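Long-range contact in Bse634I restriction endonuclease (Geobacillus stearothermophilus, PDB 1KNV), which probably cuts double-stranded DNA as a metal-dependent type II restriction endonuclease of the PDDEXK nuclease clan: residues Thr3-Lys15 / Asn52-Ala64. Residues are numbered along the deposited sequence; the frame is centred on the assembly and turned at random.
Sequences TNLTNSNCVEEYK and NYVKDVVKAKGLA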
ATOM      1  N   THR B   3      11.600  58.805 -28.208  1.00 76.62           N
ATOM      2  CA  THR B   3      12.267  59.889 -27.371  1.00 76.98           C
ATOM      3  C   THR B   3      13.356  59.318 -26.483  1.00 77.18           C
ATOM      4  O   THR B   3      13.098  58.440 -25.648  1.00 77.57           O
ATOM      5  CB  THR B   3      11.220  60.766 -26.487  1.00 76.29           C
ATOM      6  N   ASN B   4      14.532  59.896 -26.639  1.00 77.18           N
ATOM      7  CA  ASN B   4      15.790  59.482 -26.038  1.00 76.41           C
ATOM      8  C   ASN B   4      16.088  58.076 -25.505  1.00 74.77           C
ATOM      9  O   ASN B   4      16.019  57.722 -24.296  1.00 75.12           O
ATOM     10  CB  ASN B   4      16.353  60.520 -25.066  1.00 77.77           C
ATOM     11  CG  ASN B   4      17.797  60.941 -25.472  1.00 78.85           C
ATOM     12  OD1 ASN B   4      18.013  61.963 -26.133  1.00 79.94           O
ATOM     13  ND2 ASN B   4      18.776  60.100 -25.137  1.00 78.67           N
ATOM     14  N   LEU B   5      16.565  57.332 -26.493  1.00 71.94           N
ATOM     15  CA  LEU B   5      16.953  55.939 -26.463  1.00 69.12           C
ATOM     16  C   LEU B   5      18.443  55.791 -26.191  1.00 68.80           C
ATOM     17  O   LEU B   5      18.806  54.922 -25.394  1.00 69.15           O
ATOM     18  CB  LEU B   5      16.632  55.350 -27.804  1.00 67.89           C
ATOM     19  CG  LEU B   5      15.226  55.500 -28.324  1.00 66.92           C
ATOM     20  CD1 LEU B   5      15.154  55.135 -29.792  1.00 66.39           C
ATOM     21  CD2 LEU B   5      14.373  54.621 -27.476  1.00 66.94           C
ATOM     22  N   THR B   6      19.318  56.574 -26.845  1.00 67.90           N
ATOM     23  CA  THR B   6      20.753  56.494 -26.576  1.00 66.33           C
ATOM     24  C   THR B   6      20.848  56.679 -25.079  1.00 65.36           C
ATOM     25  O   THR B   6      21.919  56.557 -24.479  1.00 64.90           O
ATOM     26  CB  THR B   6      21.546  57.634 -27.238  1.00 65.69           C
ATOM     27  OG1 THR B   6      21.182  58.884 -26.639  1.00 65.37           O
ATOM     28  CG2 THR B   6      21.292  57.649 -28.717  1.00 65.94           C
ATOM     29  N   ASN B   7      19.694  56.961 -24.494  1.00 64.58           N
ATOM     30  CA  ASN B   7      19.522  57.173 -23.070  1.00 63.56           C
ATOM     31  C   ASN B   7      18.825  56.022 -22.319  1.00 62.68           C
ATOM     32  O   ASN B   7      18.524  56.147 -21.129  1.00 63.08           O
ATOM     33  CB  ASN B   7      18.696  58.419 -22.859  1.00 63.98           C
ATOM     34  CG  ASN B   7      19.081  59.144 -21.626  1.00 64.82           C
ATOM     35  OD1 ASN B   7      20.152  59.735 -21.536  1.00 65.52           O
ATOM     36  ND2 ASN B   7      18.205  59.113 -20.635  1.00 65.40           N
ATOM     37  N   SER B   8      18.531  54.914 -22.988  1.00 61.16           N
ATOM     38  CA  SER B   8      17.872  53.810 -22.293  1.00 59.30           C
ATOM     39  C   SER B   8      18.884  53.074 -21.429  1.00 57.58           C
ATOM     40  O   SER B   8      20.092  53.136 -21.672  1.00 56.93           O
ATOM     41  CB  SER B   8      17.225  52.822 -23.272  1.00 60.21           C
ATOM     42  OG  SER B   8      16.655  51.742 -22.551  1.00 61.89           O
ATOM     43  N   ASN B   9      18.378  52.406 -20.399  1.00 55.63           N
ATOM     44  CA  ASN B   9      19.209  51.636 -19.480  1.00 53.71           C
ATOM     45  C   ASN B   9      18.888  50.151 -19.605  1.00 51.28           C
ATOM     46  O   ASN B   9      19.277  49.343 -18.761  1.00 50.24           O
ATOM     47  CB  ASN B   9      18.968  52.099 -18.043  1.00 54.93           C
ATOM     48  CG  ASN B   9      19.606  53.434 -17.753  1.00 56.20           C
ATOM     49  OD1 ASN B   9      19.143  54.185 -16.898  1.00 57.59           O
ATOM     50  ND2 ASN B   9      20.688  53.736 -18.462  1.00 57.11           N
ATOM     51  N   CYS B  10      18.175  49.800 -20.671  1.00 49.30           N
ATOM     52  CA  CYS B  10      17.785  48.419 -20.911  1.00 46.76           C
ATOM     53  C   CYS B  10      18.929  47.630 -21.528  1.00 46.03           C
ATOM     54  O   CYS B  10      18.741  46.506 -21.992  1.00 45.12           O
ATOM     55  CB  CYS B  10      16.562  48.368 -21.822  1.00 45.74           C
ATOM     56  SG  CYS B  10      16.867  48.973 -23.470  1.00 44.86           S
ATOM     57  N   VAL B  11      20.109  48.244 -21.540  1.00 45.78           N
ATOM     58  CA  VAL B  11      21.335  47.635 -22.056  1.00 45.54           C
ATOM     59  C   VAL B  11      22.482  48.296 -21.297  1.00 45.66           C
ATOM     60  O   VAL B  11      22.395  49.466 -20.926  1.00 44.40           O
ATOM     61  CB  VAL B  11      21.525  47.859 -23.585  1.00 44.99           C
ATOM     62  CG1 VAL B  11      20.435  47.141 -24.359  1.00 44.16           C
ATOM     63  CG2 VAL B  11      21.523  49.343 -23.910  1.00 45.03           C
ATOM     64  N   GLU B  12      23.548  47.546 -21.055  1.00 47.06           N
ATOM     65  CA  GLU B  12      24.687  48.069 -20.312  1.00 48.83           C
ATOM     66  C   GLU B  12      26.002  47.555 -20.883  1.00 49.86           C
ATOM     67  O   GLU B  12      26.077  46.421 -21.360  1.00 50.00           O
ATOM     68  CB  GLU B  12      24.542  47.671 -18.839  1.00 49.61           C
ATOM     69  CG  GLU B  12      25.803  47.711 -18.005  1.00 50.70           C
ATOM     70  CD  GLU B  12      25.528  47.366 -16.552  1.00 51.99           C
ATOM     71  OE1 GLU B  12      24.710  46.457 -16.301  1.00 51.87           O
ATOM     72  OE2 GLU B  12      26.136  47.995 -15.660  1.00 53.47           O
ATOM     73  N   GLU B  13      27.028  48.404 -20.869  1.00 51.50           N
ATOM     74  CA  GLU B  13      28.338  47.997 -21.371  1.00 52.30           C
ATOM     75  C   GLU B  13      29.203  47.673 -20.176  1.00 50.97           C
ATOM     76  O   GLU B  13      29.115  48.301 -19.124  1.00 50.77           O
ATOM     77  CB  GLU B  13      29.074  49.097 -22.139  1.00 54.29           C
ATOM     78  CG  GLU B  13      28.263  50.246 -22.683  1.00 57.83           C
ATOM     79  CD  GLU B  13      29.174  51.312 -23.287  1.00 59.63           C
ATOM     80  OE1 GLU B  13      30.407  51.246 -23.046  1.00 60.23           O
ATOM     81  OE2 GLU B  13      28.665  52.214 -23.989  1.00 60.18           O
ATOM     82  N   TYR B  14      30.062  46.690 -20.346  1.00 49.51           N
ATOM     83  CA  TYR B  14      30.952  46.320 -19.277  1.00 49.08           C
ATOM     84  C   TYR B  14      32.154  45.652 -19.902  1.00 50.14           C
ATOM     85  O   TYR B  14      32.070  45.105 -21.001  1.00 50.27           O
ATOM     86  CB  TYR B  14      30.236  45.384 -18.299  1.00 46.12           C
ATOM     87  CG  TYR B  14      29.925  44.009 -18.846  1.00 43.54           C
ATOM     88  CD1 TYR B  14      30.709  42.909 -18.501  1.00 41.96           C
ATOM     89  CD2 TYR B  14      28.848  43.809 -19.713  1.00 42.96           C
ATOM     90  CE1 TYR B  14      30.435  41.643 -19.006  1.00 40.89           C
ATOM     91  CE2 TYR B  14      28.566  42.544 -20.228  1.00 41.61           C
ATOM     92  CZ  TYR B  14      29.364  41.466 -19.865  1.00 41.70           C
ATOM     93  OH  TYR B  14      29.099  40.211 -20.367  1.00 41.56           O
ATOM     94  N   LYS B  15      33.284  45.735 -19.218  1.00 52.31           N
ATOM     95  CA  LYS B  15      34.487  45.112 -19.721  1.00 56.03           C
ATOM     96  C   LYS B  15      34.782  43.833 -18.955  1.00 57.53           C
ATOM     97  O   LYS B  15      34.454  43.694 -17.774  1.00 58.74           O
ATOM     98  CB  LYS B  15      35.677  46.063 -19.625  1.00 57.24           C
ATOM     99  CG  LYS B  15      35.610  47.237 -20.581  1.00 58.91           C
ATOM    100  CD  LYS B  15      36.886  48.044 -20.500  1.00 60.59           C
ATOM    101  CE  LYS B  15      36.773  49.350 -21.255  1.00 62.11           C
ATOM    102  NZ  LYS B  15      38.012  50.163 -21.087  1.00 63.73           N
ATOM    103  N   ASN B  52      12.013  44.365 -29.350  1.00 34.24           N
ATOM    104  CA  ASN B  52      12.263  45.402 -30.335  1.00 34.31           C
ATOM    105  C   ASN B  52      12.725  46.674 -29.648  1.00 34.95           C
ATOM    106  O   ASN B  52      13.597  47.380 -30.155  1.00 36.32           O
ATOM    107  CB  ASN B  52      11.006  45.678 -31.142  1.00 33.29           C
ATOM    108  CG  ASN B  52      10.511  44.454 -31.862  1.00 33.93           C
ATOM    109  OD1 ASN B  52      11.307  43.636 -32.326  1.00 35.71           O
ATOM    110  ND2 ASN B  52       9.195  44.320 -31.974  1.00 34.00           N
ATOM    111  N   TYR B  53      12.147  46.970 -28.492  1.00 33.98           N
ATOM    112  CA  TYR B  53      12.553  48.158 -27.770  1.00 32.97           C
ATOM    113  C   TYR B  53      14.038  48.095 -27.467  1.00 33.33           C
ATOM    114  O   TYR B  53      14.774  49.042 -27.723  1.00 34.43           O
ATOM    115  CB  TYR B  53      11.811  48.279 -26.457  1.00 33.19           C
ATOM    116  CG  TYR B  53      12.323  49.420 -25.617  1.00 33.62           C
ATOM    117  CD1 TYR B  53      12.092  50.745 -25.988  1.00 34.00           C
ATOM    118  CD2 TYR B  53      13.014  49.180 -24.436  1.00 33.74           C
ATOM    119  CE1 TYR B  53      12.534  51.801 -25.194  1.00 34.05           C
ATOM    120  CE2 TYR B  53      13.461  50.227 -23.635  1.00 34.01           C
ATOM    121  CZ  TYR B  53      13.213  51.532 -24.015  1.00 34.27           C
ATOM    122  OH  TYR B  53      13.622  52.562 -23.203  1.00 33.64           O
ATOM    123  N   VAL B  54      14.477  46.981 -26.896  1.00 32.90           N
ATOM    124  CA  VAL B  54      15.889  46.820 -26.575  1.00 32.54           C
ATOM    125  C   VAL B  54      16.705  46.859 -27.869  1.00 31.92           C
ATOM    126  O   VAL B  54      17.820  47.381 -27.897  1.00 30.11           O
ATOM    127  CB  VAL B  54      16.144  45.487 -25.822  1.00 32.03           C
ATOM    128  CG1 VAL B  54      17.640  45.241 -25.665  1.00 31.19           C
ATOM    129  CG2 VAL B  54      15.478  45.539 -24.450  1.00 31.96           C
ATOM    130  N   LYS B  55      16.144  46.311 -28.939  1.00 32.39           N
ATOM    131  CA  LYS B  55      16.836  46.314 -30.219  1.00 34.14           C
ATOM    132  C   LYS B  55      16.975  47.736 -30.778  1.00 35.10           C
ATOM    133  O   LYS B  55      17.978  48.059 -31.412  1.00 36.24           O
ATOM    134  CB  LYS B  55      16.113  45.405 -31.216  1.00 33.52           C
ATOM    135  CG  LYS B  55      16.267  43.922 -30.903  1.00 33.37           C
ATOM    136  CD  LYS B  55      15.609  43.057 -31.967  1.00 33.60           C
ATOM    137  CE  LYS B  55      15.925  41.585 -31.764  1.00 34.37           C
ATOM    138  NZ  LYS B  55      15.308  40.731 -32.817  1.00 34.89           N
ATOM    139  N   ASP B  56      15.976  48.583 -30.544  1.00 35.24           N
ATOM    140  CA  ASP B  56      16.054  49.957 -31.013  1.00 35.90           C
ATOM    141  C   ASP B  56      17.096  50.697 -30.193  1.00 37.41           C
ATOM    142  O   ASP B  56      17.867  51.488 -30.735  1.00 40.91           O
ATOM    143  CB  ASP B  56      14.707  50.671 -30.889  1.00 35.52           C
ATOM    144  CG  ASP B  56      13.686  50.159 -31.878  1.00 35.13           C
ATOM    145  OD1 ASP B  56      14.093  49.565 -32.900  1.00 35.75           O
ATOM    146  OD2 ASP B  56      12.478  50.364 -31.641  1.00 35.07           O
ATOM    147  N   VAL B  57      17.127  50.440 -28.889  1.00 37.24           N
ATOM    148  CA  VAL B  57      18.095  51.094 -28.011  1.00 37.42           C
ATOM    149  C   VAL B  57      19.535  50.702 -28.358  1.00 37.51           C
ATOM    150  O   VAL B  57      20.451  51.519 -28.280  1.00 36.52           O
ATOM    151  CB  VAL B  57      17.812  50.752 -26.539  1.00 37.79           C
ATOM    152  CG1 VAL B  57      18.945  51.255 -25.649  1.00 37.82           C
ATOM    153  CG2 VAL B  57      16.483  51.374 -26.122  1.00 38.40           C
ATOM    154  N   VAL B  58      19.739  49.446 -28.734  1.00 38.37           N
ATOM    155  CA  VAL B  58      21.071  48.991 -29.105  1.00 39.67           C
ATOM    156  C   VAL B  58      21.530  49.767 -30.337  1.00 41.29           C
ATOM    157  O   VAL B  58      22.666  50.237 -30.404  1.00 40.51           O
ATOM    158  CB  VAL B  58      21.082  47.486 -29.456  1.00 38.87           C
ATOM    159  CG1 VAL B  58      22.454  47.082 -29.955  1.00 38.28           C
ATOM    160  CG2 VAL B  58      20.705  46.660 -28.241  1.00 39.25           C
ATOM    161  N   LYS B  59      20.626  49.902 -31.305  1.00 43.64           N
ATOM    162  CA  LYS B  59      20.920  50.596 -32.550  1.00 44.28           C
ATOM    163  C   LYS B  59      21.193  52.073 -32.338  1.00 44.31           C
ATOM    164  O   LYS B  59      22.133  52.611 -32.915  1.00 46.07           O
ATOM    165  CB  LYS B  59      19.774  50.412 -33.549  1.00 45.66           C
ATOM    166  CG  LYS B  59      20.110  50.923 -34.943  1.00 48.49           C
ATOM    167  CD  LYS B  59      19.079  50.522 -35.995  1.00 49.57           C
ATOM    168  CE  LYS B  59      19.438  51.136 -37.353  1.00 51.43           C
ATOM    169  NZ  LYS B  59      18.508  50.768 -38.477  1.00 52.21           N
ATOM    170  N   ALA B  60      20.386  52.729 -31.511  1.00 43.79           N
ATOM    171  CA  ALA B  60      20.571  54.156 -31.247  1.00 42.87           C
ATOM    172  C   ALA B  60      21.864  54.419 -30.491  1.00 42.52           C
ATOM    173  O   ALA B  60      22.356  55.541 -30.475  1.00 44.20           O
ATOM    174  CB  ALA B  60      19.395  54.707 -30.455  1.00 42.25           C
ATOM    175  N   LYS B  61      22.410  53.384 -29.861  1.00 41.31           N
ATOM    176  CA  LYS B  61      23.647  53.515 -29.104  1.00 40.28           C
ATOM    177  C   LYS B  61      24.829  52.993 -29.917  1.00 40.02           C
ATOM    178  O   LYS B  61      25.973  53.026 -29.459  1.00 38.60           O
ATOM    179  CB  LYS B  61      23.543  52.732 -27.789  1.00 41.68           C
ATOM    180  CG  LYS B  61      22.665  53.363 -26.702  1.00 42.41           C
ATOM    181  CD  LYS B  61      22.535  52.411 -25.508  1.00 42.73           C
ATOM    182  CE  LYS B  61      21.863  53.059 -24.303  1.00 43.02           C
ATOM    183  NZ  LYS B  61      22.797  53.901 -23.495  1.00 43.44           N
ATOM    184  N   GLY B  62      24.536  52.509 -31.125  1.00 40.71           N
ATOM    185  CA  GLY B  62      25.564  51.970 -32.004  1.00 41.88           C
ATOM    186  C   GLY B  62      26.399  50.885 -31.348  1.00 42.89           C
ATOM    187  O   GLY B  62      27.609  50.796 -31.569  1.00 43.21           O
ATOM    188  N   LEU B  63      25.745  50.045 -30.552  1.00 43.57           N
ATOM    189  CA  LEU B  63      26.423  48.972 -29.833  1.00 42.94           C
ATOM    190  C   LEU B  63      26.362  47.640 -30.555  1.00 42.46           C
ATOM    191  O   LEU B  63      25.557  47.454 -31.469  1.00 41.82           O
ATOM    192  CB  LEU B  63      25.803  48.814 -28.444  1.00 43.80           C
ATOM    193  CG  LEU B  63      25.826  50.066 -27.565  1.00 43.93           C
ATOM    194  CD1 LEU B  63      25.087  49.789 -26.269  1.00 44.53           C
ATOM    195  CD2 LEU B  63      27.267  50.475 -27.292  1.00 44.23           C
ATOM    196  N   ALA B  64      27.228  46.717 -30.141  1.00 42.10           N
ATOM    197  CA  ALA B  64      27.248  45.381 -30.723  1.00 42.51           C
ATOM    198  C   ALA B  64      25.876  44.790 -30.413  1.00 42.31           C
ATOM    199  O   ALA B  64      25.349  44.984 -29.321  1.00 44.07           O
ATOM    200  CB  ALA B  64      28.349  44.542 -30.079  1.00 42.08           C
TER
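Val11 spreads its two methyls over the helix 43-60, one branch toward Val54 and Val58, the other toward Val57 and Lys61. Val11 CG1 lies 3.6 Å from Val54 CG1 and also touches Val58. Val11 CG2 meets Val57 and, at 3.6 Å, CD of Lys61. Cys10 sits one residue earlier, its sulfur between Val54, Val57 and the Tyr53 ring. With chi1 at 66°, SG is held between the backbone N and the carbonyl carbon of Cys10 and faces the helix. Cys10 SG approaches the ring obliquely, 3.6 Å from Tyr53 CE2, a sulfur-aromatic contact. CG2 of Val57 rests over one face of the same ring, toward its rim. Ser8 CB is pressed tightly against both methyls of Val57. Ser8 OG and Tyr53 OH both hydrogen-bond to Glu32 OE1 of helix 26-33, though Ser8 OG is less surely placed.

Leu5 and Thr6 belong to a type I turn that lies across the last helical turn. CB of Leu5 is 3.9 Å from Ala60 CB, and its CD2 reaches Tyr53 and Val57. Lys61 CG packs against Thr6 CA. The lysine chain bends at the end, chi4 -81°, and brings Lys61 NZ to Thr6 O at 3.0 Å. The ammonium lies well above the carbonyl plane, 59° out of it. With an alanine here, Thr6 O would probably lose this donor, and a gap would open beside Val11 CG2. Just beyond, Gly62 leaves helical geometry with positive phi in a Schellman motif, closed by Leu63 N to Val58 O and Gly62 N to Lys59 O.

This is structural packing away from the calcium-binding residues. It joins the N-terminal arm and the first hairpin strand to the helix end. The contact is mainly apolar, so it probably holds by shape, while the Lys61 bond likely fixes the turn against the helix terminus.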